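Low molecular weight phosphotyrosine protein phosphatase 1 (Drosophila melanogaster, PDB 7CUY) probably dephosphorylates tyrosine-phosphorylated proteins, as well as small aryl and acyl phosphates, as a cytoplasmic low molecular weight tyrosine phosphatase. Local coordinates at residues Val21-Val24 with Asp25-Lys29; Asn91-Glu94 with Leu95-Leu98; Thr136-Gln139 with Gln140-Ala144. All coordinates share one frame; numbering follows the deposited sequence.

Interaction 1: Val21-Val24 with Asp25-Lys29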
ATOM      1  N   VAL A  21      -1.193  -3.334   5.956  1.00 18.85           N
ATOM      2  CA  VAL A  21      -1.872  -4.050   7.034  1.00 17.92           C
ATOM      3  C   VAL A  21      -3.227  -4.581   6.557  1.00 22.09           C
ATOM      4  O   VAL A  21      -3.636  -5.709   6.899  1.00 19.83           O
ATOM      5  CB  VAL A  21      -2.011  -3.138   8.266  1.00 22.76           C
ATOM      6  CG1 VAL A  21      -2.973  -3.754   9.260  1.00 24.54           C
ATOM      7  CG2 VAL A  21      -0.659  -2.916   8.926  1.00 22.11           C
ATOM      8  N   VAL A  22      -3.947  -3.788   5.761  1.00 16.36           N
ATOM      9  CA  VAL A  22      -5.240  -4.243   5.266  1.00 17.08           C
ATOM     10  C   VAL A  22      -5.057  -5.435   4.334  1.00 17.65           C
ATOM     11  O   VAL A  22      -5.846  -6.387   4.366  1.00 19.44           O
ATOM     12  CB  VAL A  22      -5.995  -3.080   4.590  1.00 21.90           C
ATOM     13  CG1 VAL A  22      -7.183  -3.586   3.808  1.00 15.28           C
ATOM     14  CG2 VAL A  22      -6.453  -2.062   5.628  1.00 17.51           C
ATOM     15  N   MET A  23      -4.000  -5.426   3.509  1.00 18.29           N
ATOM     16  CA  MET A  23      -3.803  -6.546   2.588  1.00 16.73           C
ATOM     17  C   MET A  23      -3.524  -7.832   3.358  1.00 20.21           C
ATOM     18  O   MET A  23      -4.074  -8.894   3.030  1.00 22.63           O
ATOM     19  CB  MET A  23      -2.673  -6.237   1.604  1.00 18.14           C
ATOM     20  CG  MET A  23      -2.469  -7.266   0.478  1.00 19.33           C
ATOM     21  SD  MET A  23      -3.685  -7.136  -0.880  1.00 32.22           S
ATOM     22  CE  MET A  23      -4.753  -8.460  -0.452  1.00 20.47           C
ATOM     23  N   VAL A  24      -2.703  -7.752   4.408  1.00 17.72           N
ATOM     24  CA  VAL A  24      -2.410  -8.937   5.206  1.00 19.32           C
ATOM     25  C   VAL A  24      -3.679  -9.443   5.883  1.00 18.65           C
ATOM     26  O   VAL A  24      -3.969 -10.639   5.866  1.00 22.24           O
ATOM     27  CB  VAL A  24      -1.290  -8.643   6.221  1.00 18.77           C
ATOM     28  CG1 VAL A  24      -1.197  -9.748   7.253  1.00 14.90           C
ATOM     29  CG2 VAL A  24       0.021  -8.534   5.489  1.00 20.54           C
ATOM     30  N   ASP A  25      -4.466  -8.530   6.457  1.00 17.24           N
ATOM     31  CA  ASP A  25      -5.748  -8.898   7.043  1.00 17.82           C
ATOM     32  C   ASP A  25      -6.688  -9.484   6.002  1.00 24.36           C
ATOM     33  O   ASP A  25      -7.422 -10.444   6.274  1.00 23.06           O
ATOM     34  CB  ASP A  25      -6.381  -7.675   7.696  1.00 23.43           C
ATOM     35  CG  ASP A  25      -7.679  -8.001   8.409  1.00 31.70           C
ATOM     36  OD1 ASP A  25      -7.720  -9.036   9.119  1.00 29.33           O
ATOM     37  OD2 ASP A  25      -8.651  -7.220   8.257  1.00 28.71           O
ATOM     38  N   THR A  26      -6.674  -8.924   4.797  1.00 22.14           N
ATOM     39  CA  THR A  26      -7.536  -9.425   3.743  1.00 18.73           C
ATOM     40  C   THR A  26      -7.130 -10.833   3.328  1.00 19.88           C
ATOM     41  O   THR A  26      -7.986 -11.712   3.162  1.00 23.95           O
ATOM     42  CB  THR A  26      -7.486  -8.455   2.563  1.00 18.35           C
ATOM     43  OG1 THR A  26      -8.126  -7.236   2.943  1.00 19.12           O
ATOM     44  CG2 THR A  26      -8.164  -9.031   1.345  1.00 21.38           C
ATOM     45  N   LEU A  27      -5.833 -11.074   3.163  1.00 16.82           N
ATOM     46  CA  LEU A  27      -5.376 -12.426   2.862  1.00 18.29           C
ATOM     47  C   LEU A  27      -5.730 -13.404   3.979  1.00 23.54           C
ATOM     48  O   LEU A  27      -6.092 -14.552   3.702  1.00 20.54           O
ATOM     49  CB  LEU A  27      -3.865 -12.435   2.635  1.00 19.45           C
ATOM     50  CG  LEU A  27      -3.407 -11.599   1.439  1.00 22.39           C
ATOM     51  CD1 LEU A  27      -1.935 -11.219   1.617  1.00 16.68           C
ATOM     52  CD2 LEU A  27      -3.654 -12.339   0.117  1.00 17.59           C
ATOM     53  N   GLU A  28      -5.648 -12.964   5.239  1.00 20.81           N
ATOM     54  CA  GLU A  28      -5.921 -13.872   6.347  1.00 25.43           C
ATOM     55  C   GLU A  28      -7.381 -14.312   6.353  1.00 24.56           C
ATOM     56  O   GLU A  28      -7.676 -15.504   6.495  1.00 27.90           O
ATOM     57  CB  GLU A  28      -5.524 -13.222   7.675  1.00 25.57           C
ATOM     58  CG  GLU A  28      -5.476 -14.218   8.815  1.00 32.17           C
ATOM     59  CD  GLU A  28      -4.722 -13.701  10.041  1.00 55.55           C
ATOM     60  OE1 GLU A  28      -4.930 -14.253  11.155  1.00 56.60           O
ATOM     61  OE2 GLU A  28      -3.912 -12.751   9.888  1.00 51.87           O
ATOM     62  N   LYS A  29      -8.312 -13.375   6.156  1.00 23.53           N
ATOM     63  CA  LYS A  29      -9.726 -13.740   6.120  1.00 24.72           C
ATOM     64  C   LYS A  29     -10.047 -14.678   4.963  1.00 25.76           C
ATOM     65  O   LYS A  29     -10.971 -15.494   5.062  1.00 26.51           O
ATOM     66  CB  LYS A  29     -10.592 -12.483   6.050  1.00 22.16           C
ATOM     67  CG  LYS A  29     -10.510 -11.678   7.334  1.00 24.96           C
ATOM     68  CD  LYS A  29     -11.480 -10.507   7.376  1.00 24.32           C
ATOM     69  CE  LYS A  29     -10.955  -9.290   6.641  1.00 27.27           C
ATOM     70  NZ  LYS A  29     -11.827  -8.106   6.903  1.00 32.55           N
TER

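Interaction 2: Asn91-Glu94 with Leu95-Leu98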
ATOM      1  N   ASN A  91       2.673   8.865  -7.328  1.00 21.67           N
ATOM      2  CA  ASN A  91       3.308   7.571  -7.068  1.00 20.39           C
ATOM      3  C   ASN A  91       3.624   6.834  -8.360  1.00 21.29           C
ATOM      4  O   ASN A  91       4.739   6.324  -8.547  1.00 19.27           O
ATOM      5  CB  ASN A  91       2.405   6.688  -6.206  1.00 19.75           C
ATOM      6  CG  ASN A  91       2.323   7.152  -4.786  1.00 21.16           C
ATOM      7  OD1 ASN A  91       1.483   6.678  -4.019  1.00 18.05           O
ATOM      8  ND2 ASN A  91       3.201   8.091  -4.412  1.00 20.47           N
ATOM      9  N   MET A  92       2.633   6.739  -9.259  1.00 17.43           N
ATOM     10  CA  MET A  92       2.827   5.954 -10.472  1.00 16.04           C
ATOM     11  C   MET A  92       3.974   6.513 -11.312  1.00 18.70           C
ATOM     12  O   MET A  92       4.812   5.750 -11.810  1.00 18.41           O
ATOM     13  CB  MET A  92       1.527   5.897 -11.289  1.00 17.59           C
ATOM     14  CG  MET A  92       0.376   5.170 -10.597  1.00 18.41           C
ATOM     15  SD  MET A  92       0.859   3.689  -9.655  1.00 21.41           S
ATOM     16  CE  MET A  92       1.363   2.499 -10.884  1.00 18.46           C
ATOM     17  N   SER A  93       4.037   7.841 -11.464  1.00 17.81           N
ATOM     18  CA  SER A  93       5.142   8.463 -12.203  1.00 19.19           C
ATOM     19  C   SER A  93       6.487   8.111 -11.581  1.00 19.01           C
ATOM     20  O   SER A  93       7.426   7.717 -12.284  1.00 15.97           O
ATOM     21  CB  SER A  93       4.963   9.983 -12.249  1.00 23.45           C
ATOM     22  OG  SER A  93       3.735  10.339 -12.883  1.00 30.85           O
ATOM     23  N   GLU A  94       6.591   8.223 -10.252  1.00 19.71           N
ATOM     24  CA  GLU A  94       7.845   7.904  -9.573  1.00 17.70           C
ATOM     25  C   GLU A  94       8.241   6.445  -9.781  1.00 21.15           C
ATOM     26  O   GLU A  94       9.409   6.147 -10.055  1.00 22.46           O
ATOM     27  CB  GLU A  94       7.729   8.232  -8.084  1.00 23.81           C
ATOM     28  CG  GLU A  94       7.778   9.724  -7.759  1.00 28.37           C
ATOM     29  CD  GLU A  94       9.186  10.325  -7.932  1.00 41.13           C
ATOM     30  OE1 GLU A  94       9.835  10.681  -6.917  1.00 48.36           O
ATOM     31  OE2 GLU A  94       9.646  10.445  -9.086  1.00 41.20           O
ATOM     32  N   LEU A  95       7.287   5.515  -9.648  1.00 18.55           N
ATOM     33  CA  LEU A  95       7.618   4.105  -9.843  1.00 17.44           C
ATOM     34  C   LEU A  95       8.086   3.836 -11.270  1.00 20.62           C
ATOM     35  O   LEU A  95       9.045   3.076 -11.489  1.00 18.08           O
ATOM     36  CB  LEU A  95       6.408   3.221  -9.502  1.00 19.03           C
ATOM     37  CG  LEU A  95       6.044   3.126  -8.021  1.00 19.22           C
ATOM     38  CD1 LEU A  95       4.668   2.538  -7.812  1.00 19.70           C
ATOM     39  CD2 LEU A  95       7.089   2.317  -7.286  1.00 15.44           C
ATOM     40  N   ARG A  96       7.402   4.432 -12.257  1.00 19.50           N
ATOM     41  CA  ARG A  96       7.816   4.281 -13.648  1.00 21.21           C
ATOM     42  C   ARG A  96       9.264   4.713 -13.833  1.00 21.44           C
ATOM     43  O   ARG A  96      10.050   4.015 -14.487  1.00 22.14           O
ATOM     44  CB  ARG A  96       6.904   5.092 -14.572  1.00 19.32           C
ATOM     45  CG  ARG A  96       5.589   4.423 -14.973  1.00 23.60           C
ATOM     46  CD  ARG A  96       4.935   5.131 -16.190  1.00 23.40           C
ATOM     47  NE  ARG A  96       4.727   6.553 -15.927  1.00 21.76           N
ATOM     48  CZ  ARG A  96       5.533   7.507 -16.379  1.00 21.02           C
ATOM     49  NH1 ARG A  96       6.582   7.174 -17.132  1.00 17.47           N
ATOM     50  NH2 ARG A  96       5.297   8.782 -16.070  1.00 19.41           N
ATOM     51  N   ARG A  97       9.648   5.853 -13.264  1.00 19.73           N
ATOM     52  CA  ARG A  97      11.021   6.291 -13.489  1.00 25.78           C
ATOM     53  C   ARG A  97      12.020   5.416 -12.738  1.00 24.32           C
ATOM     54  O   ARG A  97      13.139   5.220 -13.216  1.00 28.24           O
ATOM     55  CB  ARG A  97      11.198   7.765 -13.113  1.00 29.89           C
ATOM     56  CG  ARG A  97      11.827   8.006 -11.767  1.00 37.12           C
ATOM     57  CD  ARG A  97      12.257   9.459 -11.539  1.00 34.52           C
ATOM     58  NE  ARG A  97      12.044   9.783 -10.127  1.00 39.87           N
ATOM     59  CZ  ARG A  97      12.896   9.477  -9.150  1.00 45.53           C
ATOM     60  NH1 ARG A  97      14.038   8.864  -9.430  1.00 38.98           N
ATOM     61  NH2 ARG A  97      12.612   9.785  -7.886  1.00 47.64           N
ATOM     62  N   LEU A  98      11.626   4.841 -11.596  1.00 23.91           N
ATOM     63  CA  LEU A  98      12.546   4.018 -10.813  1.00 22.30           C
ATOM     64  C   LEU A  98      12.732   2.600 -11.360  1.00 24.70           C
ATOM     65  O   LEU A  98      13.824   2.037 -11.233  1.00 26.64           O
ATOM     66  CB  LEU A  98      12.067   3.942  -9.369  1.00 24.15           C
ATOM     67  CG  LEU A  98      12.370   5.187  -8.537  1.00 29.11           C
ATOM     68  CD1 LEU A  98      11.561   5.164  -7.238  1.00 28.17           C
ATOM     69  CD2 LEU A  98      13.855   5.224  -8.252  1.00 31.23           C
TER

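Interaction 3: Thr136-Gln139 with Gln140-Ala144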
ATOM      1  N   THR A 136     -10.601   7.334   5.363  1.00 21.81           N
ATOM      2  CA  THR A 136     -11.108   7.091   4.012  1.00 21.40           C
ATOM      3  C   THR A 136     -10.112   6.263   3.205  1.00 21.69           C
ATOM      4  O   THR A 136     -10.514   5.372   2.448  1.00 21.60           O
ATOM      5  CB  THR A 136     -11.488   8.397   3.287  1.00 25.31           C
ATOM      6  OG1 THR A 136     -10.484   8.777   2.336  1.00 37.10           O
ATOM      7  CG2 THR A 136     -11.698   9.512   4.252  1.00 21.99           C
ATOM      8  N   ALA A 137      -8.811   6.509   3.392  1.00 20.77           N
ATOM      9  CA  ALA A 137      -7.798   5.624   2.825  1.00 20.69           C
ATOM     10  C   ALA A 137      -8.012   4.177   3.275  1.00 19.46           C
ATOM     11  O   ALA A 137      -7.906   3.237   2.475  1.00 18.94           O
ATOM     12  CB  ALA A 137      -6.403   6.107   3.226  1.00 17.82           C
ATOM     13  N   TYR A 138      -8.287   3.977   4.564  1.00 22.06           N
ATOM     14  CA  TYR A 138      -8.557   2.632   5.053  1.00 20.59           C
ATOM     15  C   TYR A 138      -9.755   2.016   4.325  1.00 21.97           C
ATOM     16  O   TYR A 138      -9.676   0.891   3.814  1.00 22.25           O
ATOM     17  CB  TYR A 138      -8.778   2.657   6.571  1.00 20.18           C
ATOM     18  CG  TYR A 138      -9.248   1.323   7.108  1.00 23.75           C
ATOM     19  CD1 TYR A 138      -8.338   0.371   7.515  1.00 25.33           C
ATOM     20  CD2 TYR A 138     -10.608   1.014   7.185  1.00 24.05           C
ATOM     21  CE1 TYR A 138      -8.746  -0.856   7.985  1.00 28.70           C
ATOM     22  CE2 TYR A 138     -11.030  -0.215   7.654  1.00 28.96           C
ATOM     23  CZ  TYR A 138     -10.094  -1.147   8.054  1.00 28.42           C
ATOM     24  OH  TYR A 138     -10.494  -2.383   8.528  1.00 41.07           O
ATOM     25  N   GLN A 139     -10.873   2.746   4.253  1.00 19.67           N
ATOM     26  CA  GLN A 139     -12.041   2.231   3.546  1.00 21.30           C
ATOM     27  C   GLN A 139     -11.700   1.863   2.106  1.00 22.54           C
ATOM     28  O   GLN A 139     -12.136   0.821   1.602  1.00 22.36           O
ATOM     29  CB  GLN A 139     -13.183   3.253   3.583  1.00 29.29           C
ATOM     30  CG  GLN A 139     -13.837   3.408   4.948  1.00 31.19           C
ATOM     31  CD  GLN A 139     -15.351   3.642   4.876  1.00 49.07           C
ATOM     32  OE1 GLN A 139     -15.943   3.800   3.789  1.00 50.17           O
ATOM     33  NE2 GLN A 139     -15.994   3.626   6.043  1.00 49.84           N
ATOM     34  N   GLN A 140     -10.913   2.703   1.429  1.00 21.98           N
ATOM     35  CA  GLN A 140     -10.540   2.420   0.046  1.00 20.67           C
ATOM     36  C   GLN A 140      -9.691   1.161  -0.051  1.00 17.06           C
ATOM     37  O   GLN A 140      -9.930   0.301  -0.906  1.00 20.28           O
ATOM     38  CB  GLN A 140      -9.794   3.614  -0.552  1.00 20.53           C
ATOM     39  CG  GLN A 140     -10.670   4.834  -0.774  1.00 19.58           C
ATOM     40  CD  GLN A 140      -9.858   6.079  -1.101  1.00 20.24           C
ATOM     41  OE1 GLN A 140      -9.165   6.623  -0.239  1.00 21.43           O
ATOM     42  NE2 GLN A 140      -9.952   6.544  -2.339  1.00 18.81           N
ATOM     43  N   CYS A 141      -8.686   1.043   0.815  1.00 17.64           N
ATOM     44  CA  CYS A 141      -7.827  -0.135   0.816  1.00 16.17           C
ATOM     45  C   CYS A 141      -8.617  -1.416   1.081  1.00 18.71           C
ATOM     46  O   CYS A 141      -8.316  -2.471   0.511  1.00 15.40           O
ATOM     47  CB  CYS A 141      -6.728   0.045   1.863  1.00 16.17           C
ATOM     48  SG  CYS A 141      -5.551   1.354   1.425  1.00 21.71           S
ATOM     49  N   VAL A 142      -9.599  -1.361   1.976  1.00 18.04           N
ATOM     50  CA  VAL A 142     -10.403  -2.550   2.240  1.00 19.05           C
ATOM     51  C   VAL A 142     -11.074  -3.037   0.958  1.00 19.28           C
ATOM     52  O   VAL A 142     -11.045  -4.234   0.635  1.00 18.48           O
ATOM     53  CB  VAL A 142     -11.424  -2.253   3.350  1.00 20.90           C
ATOM     54  CG1 VAL A 142     -12.478  -3.371   3.442  1.00 22.44           C
ATOM     55  CG2 VAL A 142     -10.702  -2.075   4.676  1.00 20.11           C
ATOM     56  N   VAL A 143     -11.638  -2.112   0.178  1.00 17.65           N
ATOM     57  CA  VAL A 143     -12.320  -2.490  -1.052  1.00 17.79           C
ATOM     58  C   VAL A 143     -11.315  -2.886  -2.131  1.00 18.23           C
ATOM     59  O   VAL A 143     -11.475  -3.912  -2.799  1.00 15.94           O
ATOM     60  CB  VAL A 143     -13.241  -1.352  -1.522  1.00 19.88           C
ATOM     61  CG1 VAL A 143     -13.816  -1.656  -2.917  1.00 19.79           C
ATOM     62  CG2 VAL A 143     -14.374  -1.109  -0.488  1.00 20.02           C
ATOM     63  N   ALA A 144     -10.275  -2.073  -2.328  1.00 17.79           N
ATOM     64  CA  ALA A 144      -9.301  -2.348  -3.382  1.00 17.04           C
ATOM     65  C   ALA A 144      -8.565  -3.662  -3.138  1.00 16.17           C
ATOM     66  O   ALA A 144      -8.380  -4.466  -4.057  1.00 18.78           O
ATOM     67  CB  ALA A 144      -8.299  -1.189  -3.483  1.00 18.47           C
TER
HETATM   68  O   HOH W   1      -8.324   9.184  -0.214  1.00 23.36           O

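Interaction 1: Val21-Val24 with Asp25-Lys29
M23 reaches one turn on along its helix and lays its CE methyl between two residues, 3.9 Å from L27 CG and equally near CG2 of T26. Its CG stands opposite the backbone N (chi1 -173°), and bends at the next two torsions fold the thioether chain back so that the methyl comes down on this pair. L27 packs in return against the M23 backbone, its CG 3.2 Å from M23 O. On the neighbouring side of the helix V22 O receives two donors from T26: the backbone N at 2.7 Å and the hydroxyl OG1 at 2.8 Å. The hydroxyl comes from above the carbonyl plane, 42° out of it; the chi1 of T26 (-69°) turns OG1 back toward the preceding turn, and the hydroxyl of buried T26 finds its acceptor within its helix. On the outer side K29 NZ forms a long salt bridge with D25 OD2, 3.6 Å apart. M23 touches V37 and C145, T26 meets M149, and L27 packs on V35, V37 and L153. Such an amphipathic last half of a helix, apolar toward strand 35-41 and helix 132-153, belongs to the beta-alpha-beta unit of strand 3-9, helix 15-29 and strand 35-41.

Interaction 2: Asn91-Glu94 with Leu95-Leu98
A salt bridge between E94 and R97, three residues apart, marks the outer flank of helix 89-98, which links strands 83-86 and 106-109 of the parallel sheet. The two side chains run side by side in the same direction, and the guanidinium takes the carboxylate side-on with two nitrogens: R97 NE to E94 OE2 at 2.7 Å and R97 NH2 to E94 OE1 at 3.1 Å. Both oxygens lie close to the guanidinium plane, but the carboxylate is turned 50° against it. NE therefore meets the syn side of OE2 from well out of the carboxylate plane, and NH2 comes to OE1 from above that plane. A bend at chi2 (-72°) folds the E94 chain toward the next turn, where R97 stands. L98 CG rests 4.1 Å above one face of the R97 guanidinium plane, toward its rim. With E94 shortened to an alanine, the R97 guanidinium is likely to lose its two-point partner and be free to turn. L95 occupies the inner side, its CG 3.5 Å from N91 O and its side chain packed on I8, I73 and F78; L95 N also bonds to N91 O at 2.9 Å. The amide of N91 points to the catalytic end: OD1 accepts from M87 N, and the side chain touches C9, the probable nucleophile. The arrangement is that of an amphipathic crossover helix in a beta-alpha-beta unit, whose first turn, through N91, borders the probable active site.

Interaction 3: Thr136-Gln139 with Gln140-Ala144
The Y138 ring carries V142 CG2 on one face, 3.5 Å above the plane and offset toward the rim, while the ring of H62 stacks with it. The valine methyl makes a CH-pi contact: it lies 3.8 Å from the ring centroid, 23° off the normal, and its nearest ring atom is CE2 at 3.5 Å. With Y138 CG opposite the backbone N (chi1 172°), the ring stands out from the helix and leans toward the following turn, where V142 CG2 comes back to meet it and the two side chains cross obliquely. V142 CG2 also approaches Y138 O, which accepts the V142 backbone N at 2.9 Å, so the methyl touches both the ring and the carbonyl oxygen of the same residue. I18, V22, T58 and L59 add contacts to the tyrosine from helices 15-29 and 53-61.

A second flat group, the amide of Q140, lies on a side chain that runs alongside T136, pointing the same way, with CG 3.3 Å from T136 O. A water donates to Q140 OE1 at 2.7 Å and makes a weak bond with T136 OG1, bridging the two polar ends where they do not bond directly. At the opposite end of the amide NE2 is gripped by two carbonyls, N119 O and I121 O, which fix its rotation and tie the helix to the loop before D124, the probable proton donor. C141 turns inward onto A19, with its backbone N bonded to A137 O at 2.9 Å. A137 lies on I122, and the side chain of A137 is about 5 Å from that of R15, a probable active-site residue. This is the early part of the long C-terminal helix of the low molecular weight phosphatase fold, packed against helix 15-29 and bordering the catalytic region.

Each contact is local to one helix, so none closes a long loop; along the chain the three follow in series, neither nested nor crossed. Interaction 1 comes first, in the helix between strands 3-9 and 35-41. Interaction 2 follows in the crossover between strands 83-86 and 106-109, its centre 25 Å from that of interaction 1 and on the opposite side of the chain's centre. Interaction 3 lies in the last helix, which returns to the first: V22 CG2 meets Y138 CE1 at 3.5 Å, joining interactions 1 and 3 directly. Interaction 2 touches neither, its nearest atoms staying about 10 Å from interaction 3.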